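Side-chain contacts in iron-sulfur cluster assembly scaffold protein IscU (Streptococcus pyogenes, PDB 1SU0), which probably serves as the scaffold on which IscS assembles iron-sulfur clusters, which it then hands on to other proteins: residues Phe94-Val98 against Gln99-Asn103; Ala131-Ala134 against Leu135-Ala138; Met11-Val14 against Ala15-Lys19. All coordinates share one frame; numbering follows the deposited sequence.

Interaction 1 (Phe94-Val98 against Gln99-Asn103)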
loop_
_atom_site.group_PDB
_atom_site.type_symbol
_atom_site.label_atom_id
_atom_site.label_comp_id
_atom_site.label_asym_id
_atom_site.label_seq_id
_atom_site.Cartn_x
_atom_site.Cartn_y
_atom_site.Cartn_z
ATOM N N PHE A 94 -7.571 -5.765 0.454
ATOM C CA PHE A 94 -7.522 -4.469 -0.186
ATOM C C PHE A 94 -7.963 -4.558 -1.650
ATOM O O PHE A 94 -8.856 -3.850 -2.116
ATOM C CB PHE A 94 -6.100 -3.925 -0.127
ATOM C CG PHE A 94 -5.984 -2.549 -0.692
ATOM C CD1 PHE A 94 -6.122 -1.452 0.123
ATOM C CD2 PHE A 94 -5.794 -2.358 -2.044
ATOM C CE1 PHE A 94 -6.050 -0.192 -0.399
ATOM C CE2 PHE A 94 -5.723 -1.117 -2.563
ATOM C CZ PHE A 94 -5.849 -0.027 -1.747
ATOM N N SER A 95 -7.290 -5.444 -2.360
ATOM C CA SER A 95 -7.578 -5.768 -3.739
ATOM C C SER A 95 -9.062 -6.046 -3.974
ATOM O O SER A 95 -9.621 -5.566 -4.956
ATOM C CB SER A 95 -6.752 -6.988 -4.135
ATOM O OG SER A 95 -6.587 -7.016 -5.522
ATOM N N GLU A 96 -9.703 -6.780 -3.067
ATOM C CA GLU A 96 -11.135 -7.058 -3.175
ATOM C C GLU A 96 -11.998 -5.873 -2.842
ATOM O O GLU A 96 -13.092 -5.739 -3.367
ATOM C CB GLU A 96 -11.550 -8.144 -2.199
ATOM C CG GLU A 96 -11.203 -9.550 -2.598
ATOM C CD GLU A 96 -11.274 -10.467 -1.406
ATOM O OE1 GLU A 96 -10.574 -11.499 -1.464
ATOM O OE2 GLU A 96 -12.012 -10.149 -0.413
ATOM N N MET A 97 -11.545 -5.054 -1.909
ATOM C CA MET A 97 -12.266 -3.845 -1.553
ATOM C C MET A 97 -12.336 -2.853 -2.744
ATOM O O MET A 97 -13.371 -2.252 -3.015
ATOM C CB MET A 97 -11.598 -3.179 -0.358
ATOM C CG MET A 97 -12.222 -1.843 0.040
ATOM S SD MET A 97 -11.161 -0.913 1.385
ATOM C CE MET A 97 -9.645 -0.266 0.331
ATOM N N VAL A 98 -11.221 -2.695 -3.439
ATOM C CA VAL A 98 -11.168 -1.790 -4.600
ATOM C C VAL A 98 -11.809 -2.438 -5.837
ATOM O O VAL A 98 -11.650 -1.948 -6.944
ATOM C CB VAL A 98 -9.725 -1.296 -4.916
ATOM C CG1 VAL A 98 -9.154 -0.514 -3.722
ATOM C CG2 VAL A 98 -8.806 -2.458 -5.301
ATOM N N GLN A 99 -12.545 -3.532 -5.661
ATOM C CA GLN A 99 -13.398 -4.022 -6.744
ATOM C C GLN A 99 -14.832 -4.071 -6.294
ATOM O O GLN A 99 -15.639 -4.789 -6.876
ATOM C CB GLN A 99 -12.916 -5.372 -7.241
ATOM C CG GLN A 99 -11.416 -5.389 -7.360
ATOM C CD GLN A 99 -10.860 -6.644 -7.962
ATOM O OE1 GLN A 99 -11.237 -7.762 -7.572
ATOM N NE2 GLN A 99 -9.939 -6.474 -8.904
ATOM N N GLY A 100 -15.142 -3.279 -5.269
ATOM C CA GLY A 100 -16.505 -3.056 -4.822
ATOM C C GLY A 100 -17.078 -4.082 -3.855
ATOM O O GLY A 100 -18.283 -4.069 -3.617
ATOM N N GLN A 101 -16.227 -4.948 -3.296
ATOM C CA GLN A 101 -16.659 -5.947 -2.308
ATOM C C GLN A 101 -16.793 -5.373 -0.898
ATOM O O GLN A 101 -15.955 -4.591 -0.434
ATOM C CB GLN A 101 -15.716 -7.159 -2.281
ATOM C CG GLN A 101 -15.617 -7.901 -3.633
ATOM C CD GLN A 101 -14.994 -9.308 -3.537
ATOM O OE1 GLN A 101 -14.671 -9.909 -4.570
ATOM N NE2 GLN A 101 -14.830 -9.830 -2.307
ATOM N N GLU A 102 -17.866 -5.793 -0.233
ATOM C CA GLU A 102 -18.108 -5.512 1.177
ATOM C C GLU A 102 -17.483 -6.611 2.064
ATOM O O GLU A 102 -17.654 -7.810 1.817
ATOM C CB GLU A 102 -19.619 -5.448 1.450
ATOM C CG GLU A 102 -20.206 -4.055 1.580
ATOM C CD GLU A 102 -21.598 -4.067 2.218
ATOM O OE1 GLU A 102 -22.456 -4.913 1.836
ATOM O OE2 GLU A 102 -21.841 -3.223 3.117
ATOM N N ASN A 103 -16.796 -6.180 3.117
ATOM C CA ASN A 103 -16.104 -7.064 4.032
ATOM C C ASN A 103 -15.719 -6.301 5.294
ATOM O O ASN A 103 -14.966 -5.340 5.208
ATOM C CB ASN A 103 -14.852 -7.586 3.339
ATOM C CG ASN A 103 -14.153 -8.713 4.094
ATOM O OD1 ASN A 103 -13.297 -9.375 3.517
ATOM N ND2 ASN A 103 -14.470 -8.910 5.373
HETATM O O HOH W 1 -15.406 -1.902 -1.656
#
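Glu96 and Gln101 reach the same side of this helix end, and their side chains pass each other at a slant, with the carboxylate and amide planes 23° apart. Both leave the backbone in the same way, CG beside the backbone N and anti to the carbonyl carbon, and both run extended from there. Gln101 NE2 lies along the stem of Glu96, 3.6 Å from Glu96 CG. It is also 3.4 Å from Glu96 OE2, but the angle is too poor for a hydrogen bond, so the two ends are in van der Waals contact. Lower down, Gln101 CB rests 3.2 Å from Glu96 O. That carbonyl takes two backbone donors: Gln101 N at 3.2 Å and, more weakly, Gln99 N.

The Gln101 N to Glu96 O bond and the 3.0 Å bond from Gly100 N to Met97 O make a Schellman motif that ends helix 84-97, with Gly100 as the C-prime residue at positive phi. The Gly100 donor stands well above the carbonyl plane of Met97, 59° out of it. A water donates to the same Met97 O and to Gln101 O, joining the last turn to the loop. On another side of the turn the Gln99 side chain turns back to Ser95 O, with Gln99 CG as close as 3.0 Å to that oxygen, a tight contact.

The apolar side chains turn inward instead: Val98 packs on Ile125, Ser128 and Thr129 of helix 122-139, while Met97 lies against Leu109 and Ala116 of the following loop.

Interaction 2 (Ala131-Ala134 against Leu135-Ala138); sequences AWNA and LKEA
The Trp132 indole meets its own helix through Leu135, whose CD2 methyl comes obliquely to the six-membered ring, 4.4 Å from Trp132 CE3. Elsewhere the indole stacks with the Phe94 ring and touches Leu90 and Ala91 of helix 84-97; Met75 of helix 66-79 packs on it as well. This is an i to i+3 contact on the long C-terminal helix 122-139, which lies between the three-stranded antiparallel sheet and helices 66-79 and 84-97. Leu135 CG stands anti to the backbone N (chi1 -179°), which brings its branch against Trp132, Ala87 and Val79.

The amide of Asn133 is the second flat group. It runs side by side with Lys136, both pointing the same way from the more open side of the helix, and Asn133 ND2 is 4.1 Å from Lys136 CE, a distance of packing alone. The aliphatic stem of Lys136 begins close to the main chain, with CG 3.5 Å from Trp132 O.

Ala134 and Ala138, one turn apart, turn their methyls to the sheet: Ala134 packs on Leu35, Ile44 and Leu46, Ala138 on Val33 and Val48. Such small side chains probably let the helix lie close on the strands.

Backbone bonds of the i to i+4 kind link the two turns. Trp132 O accepts Lys136 N at 2.9 Å and a second, weak bond from Leu135 N, whose stronger bond is to Ala131 O at 3.0 Å. The last in the series runs from Ala138 N to Ala134 O, 3.2 Å long.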
loop_
_atom_site.group_PDB
_atom_site.type_symbol
_atom_site.label_atom_id
_atom_site.label_comp_id
_atom_site.label_asym_id
_atom_site.label_seq_id
_atom_site.Cartn_x
_atom_site.Cartn_y
_atom_site.Cartn_z
ATOM N N ALA A 131 1.486 -0.751 -4.654
ATOM C CA ALA A 131 2.266 -0.964 -3.438
ATOM C C ALA A 131 2.028 -2.362 -2.871
ATOM O O ALA A 131 2.972 -3.065 -2.469
ATOM C CB ALA A 131 1.919 0.052 -2.427
ATOM N N TRP A 132 0.763 -2.761 -2.852
ATOM C CA TRP A 132 0.406 -4.057 -2.322
ATOM C C TRP A 132 1.107 -5.178 -3.076
ATOM O O TRP A 132 1.571 -6.120 -2.464
ATOM C CB TRP A 132 -1.112 -4.226 -2.335
ATOM C CG TRP A 132 -1.759 -3.329 -1.358
ATOM C CD1 TRP A 132 -2.303 -2.099 -1.610
ATOM C CD2 TRP A 132 -1.880 -3.544 0.049
ATOM N NE1 TRP A 132 -2.761 -1.545 -0.445
ATOM C CE2 TRP A 132 -2.535 -2.419 0.588
ATOM C CE3 TRP A 132 -1.510 -4.586 0.915
ATOM C CZ2 TRP A 132 -2.827 -2.302 1.947
ATOM C CZ3 TRP A 132 -1.790 -4.464 2.271
ATOM C CH2 TRP A 132 -2.448 -3.338 2.769
ATOM N N ASN A 133 1.231 -5.035 -4.390
ATOM C CA ASN A 133 1.860 -6.058 -5.234
ATOM C C ASN A 133 3.371 -6.045 -5.118
ATOM O O ASN A 133 4.012 -7.066 -5.306
ATOM C CB ASN A 133 1.411 -5.895 -6.689
ATOM C CG ASN A 133 -0.108 -6.023 -6.848
ATOM O OD1 ASN A 133 -0.641 -5.868 -7.941
ATOM N ND2 ASN A 133 -0.811 -6.254 -5.735
ATOM N N ALA A 134 3.946 -4.896 -4.787
ATOM C CA ALA A 134 5.388 -4.822 -4.533
ATOM C C ALA A 134 5.668 -5.481 -3.194
ATOM O O ALA A 134 6.768 -5.974 -2.950
ATOM C CB ALA A 134 5.891 -3.376 -4.544
ATOM N N LEU A 135 4.662 -5.486 -2.331
ATOM C CA LEU A 135 4.750 -6.196 -1.079
ATOM C C LEU A 135 4.684 -7.688 -1.343
ATOM O O LEU A 135 5.526 -8.429 -0.850
ATOM C CB LEU A 135 3.619 -5.780 -0.133
ATOM C CG LEU A 135 3.641 -6.464 1.230
ATOM C CD1 LEU A 135 4.994 -6.305 1.884
ATOM C CD2 LEU A 135 2.566 -5.882 2.114
ATOM N N LYS A 136 3.686 -8.130 -2.110
ATOM C CA LYS A 136 3.526 -9.555 -2.428
ATOM C C LYS A 136 4.847 -10.158 -2.917
ATOM O O LYS A 136 5.247 -11.254 -2.507
ATOM C CB LYS A 136 2.461 -9.744 -3.505
ATOM C CG LYS A 136 1.006 -9.573 -3.022
ATOM C CD LYS A 136 0.096 -10.196 -4.066
ATOM C CE LYS A 136 -1.349 -9.836 -3.908
ATOM N NZ LYS A 136 -2.019 -10.126 -5.217
ATOM N N GLU A 137 5.533 -9.409 -3.777
ATOM C CA GLU A 137 6.796 -9.852 -4.339
ATOM C C GLU A 137 7.891 -9.900 -3.277
ATOM O O GLU A 137 8.678 -10.862 -3.233
ATOM C CB GLU A 137 7.220 -8.944 -5.488
ATOM C CG GLU A 137 6.762 -9.427 -6.860
ATOM C CD GLU A 137 5.319 -9.046 -7.158
ATOM O OE1 GLU A 137 4.425 -9.316 -6.308
ATOM O OE2 GLU A 137 5.096 -8.471 -8.257
ATOM N N ALA A 138 7.938 -8.867 -2.432
ATOM C CA ALA A 138 8.938 -8.773 -1.360
ATOM C C ALA A 138 8.885 -9.951 -0.375
ATOM O O ALA A 138 9.906 -10.528 -0.003
ATOM C CB ALA A 138 8.795 -7.463 -0.615
#

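Interaction 3 (Met11-Val14 against Ala15-Lys19)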
loop_
_atom_site.group_PDB
_atom_site.type_symbol
_atom_site.label_atom_id
_atom_site.label_comp_id
_atom_site.label_asym_id
_atom_site.label_seq_id
_atom_site.Cartn_x
_atom_site.Cartn_y
_atom_site.Cartn_z
ATOM N N MET A 11 -10.268 13.863 3.568
ATOM C CA MET A 11 -9.454 14.488 2.538
ATOM C C MET A 11 -8.099 14.797 3.109
ATOM O O MET A 11 -7.105 14.561 2.473
ATOM C CB MET A 11 -10.138 15.745 1.988
ATOM C CG MET A 11 -9.356 16.536 0.876
ATOM S SD MET A 11 -9.295 15.727 -0.966
ATOM C CE MET A 11 -8.180 14.170 -0.685
ATOM N N ALA A 12 -8.060 15.286 4.340
ATOM C CA ALA A 12 -6.804 15.633 4.997
ATOM C C ALA A 12 -5.947 14.398 5.251
ATOM O O ALA A 12 -4.736 14.449 5.155
ATOM C CB ALA A 12 -7.080 16.361 6.280
ATOM N N VAL A 13 -6.579 13.276 5.538
ATOM C CA VAL A 13 -5.837 12.041 5.789
ATOM C C VAL A 13 -5.260 11.473 4.481
ATOM O O VAL A 13 -4.114 11.079 4.439
ATOM C CB VAL A 13 -6.709 11.020 6.552
ATOM C CG1 VAL A 13 -6.053 9.666 6.613
ATOM C CG2 VAL A 13 -6.972 11.543 7.961
ATOM N N VAL A 14 -6.034 11.488 3.410
ATOM C CA VAL A 14 -5.551 11.023 2.126
ATOM C C VAL A 14 -4.479 11.968 1.575
ATOM O O VAL A 14 -3.458 11.522 1.068
ATOM C CB VAL A 14 -6.678 10.927 1.118
ATOM C CG1 VAL A 14 -6.118 10.593 -0.275
ATOM C CG2 VAL A 14 -7.725 9.897 1.561
ATOM N N ALA A 15 -4.722 13.270 1.660
ATOM C CA ALA A 15 -3.724 14.269 1.295
ATOM C C ALA A 15 -2.403 14.132 2.045
ATOM O O ALA A 15 -1.342 14.258 1.441
ATOM C CB ALA A 15 -4.279 15.666 1.459
ATOM N N ASP A 16 -2.479 13.851 3.344
ATOM C CA ASP A 16 -1.301 13.679 4.181
ATOM C C ASP A 16 -0.480 12.496 3.759
ATOM O O ASP A 16 0.736 12.533 3.871
ATOM C CB ASP A 16 -1.708 13.463 5.644
ATOM C CG ASP A 16 -0.497 13.328 6.596
ATOM O OD1 ASP A 16 0.236 14.326 6.794
ATOM O OD2 ASP A 16 -0.196 12.246 7.154
ATOM N N HIS A 17 -1.136 11.426 3.310
ATOM C CA HIS A 17 -0.418 10.248 2.881
ATOM C C HIS A 17 0.258 10.484 1.517
ATOM O O HIS A 17 1.267 9.854 1.213
ATOM C CB HIS A 17 -1.346 9.028 2.814
ATOM C CG HIS A 17 -1.521 8.336 4.129
ATOM N ND1 HIS A 17 -0.521 7.581 4.706
ATOM C CD2 HIS A 17 -2.586 8.260 4.967
ATOM C CE1 HIS A 17 -0.947 7.104 5.861
ATOM N NE2 HIS A 17 -2.199 7.493 6.040
ATOM N N SER A 18 -0.301 11.353 0.688
ATOM C CA SER A 18 0.255 11.590 -0.644
ATOM C C SER A 18 1.353 12.639 -0.582
ATOM O O SER A 18 2.349 12.533 -1.264
ATOM C CB SER A 18 -0.832 12.030 -1.622
ATOM O OG SER A 18 -1.730 12.939 -1.003
ATOM N N LYS A 19 1.172 13.665 0.240
ATOM C CA LYS A 19 2.137 14.752 0.316
ATOM C C LYS A 19 3.290 14.417 1.275
ATOM O O LYS A 19 4.439 14.702 0.982
ATOM C CB LYS A 19 1.443 16.051 0.734
ATOM C CG LYS A 19 0.471 16.639 -0.309
ATOM C CD LYS A 19 -0.526 17.620 0.368
ATOM C CE LYS A 19 -1.502 18.303 -0.630
ATOM N NZ LYS A 19 -2.517 19.205 0.059
#
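Val14 O draws together the last turn of helix 8-19. Ser18 N donates to it at 3.2 Å, His17 N adds a weak bond, and Ser18 OG lies 3.0 Å away. The hydroxyl also sits 2.8 Å from Ala15 O, so its one proton has two carbonyls within reach and may serve either. With chi1 at 41°, Ser18 OG is placed between its own backbone N and carbonyl carbon, from where it folds back on the preceding turn, a common habit of serine in helices.

On another face, Val13 and His17 lie side by side and point the same way, one turn apart. Val13 CG1 stands 4.1 Å from His17 CD2, and Val13 O meets the ring obliquely, 3.2 Å from the same His17 CD2. The imidazole is fixed mainly from outside the helix: ND1 is hydrogen-bonded to Ser73 OG and NE2 to Glu111 OE1, so both ring nitrogens have partners and the turn of the ring is set.

Bonds of the i to i+4 kind hold the main chain, with Ala15 N bonded to Met11 O at 2.8 Å and an angle of 165° at the hydrogen. Asp16 N to Ala12 O is longer, at 3.0 Å.

Helix 8-19 lies at the surface of the domain against helix 66-79, where Val14 and His17 touch Met74 and Ser18 meets Thr66, while Val13 rests on Glu111 and Leu114 of the loop that precedes helix 122-139.

Overall arrangement
Along the chain interaction 3 comes first, on helix 8-19, then interaction 1 at the end of helix 84-97, then interaction 2 on helix 122-139. Interactions 1 and 2 have centres about 17 Å apart yet touch, Phe94 CG lying 3.4 Å from Trp132 NE1 where their two helices pack together. Interaction 3 stands apart, with centres about 21 and 22 Å from the others and nearest atoms about 10 Å away, across the chain's centre from interaction 2. Each contact has a side chain about 11 or 12 Å from the zinc, bound by Cys40, Asp42, Cys65 and Cys127 probably in place of an iron-sulfur cluster, so all three probably belong to the helical surroundings of the site.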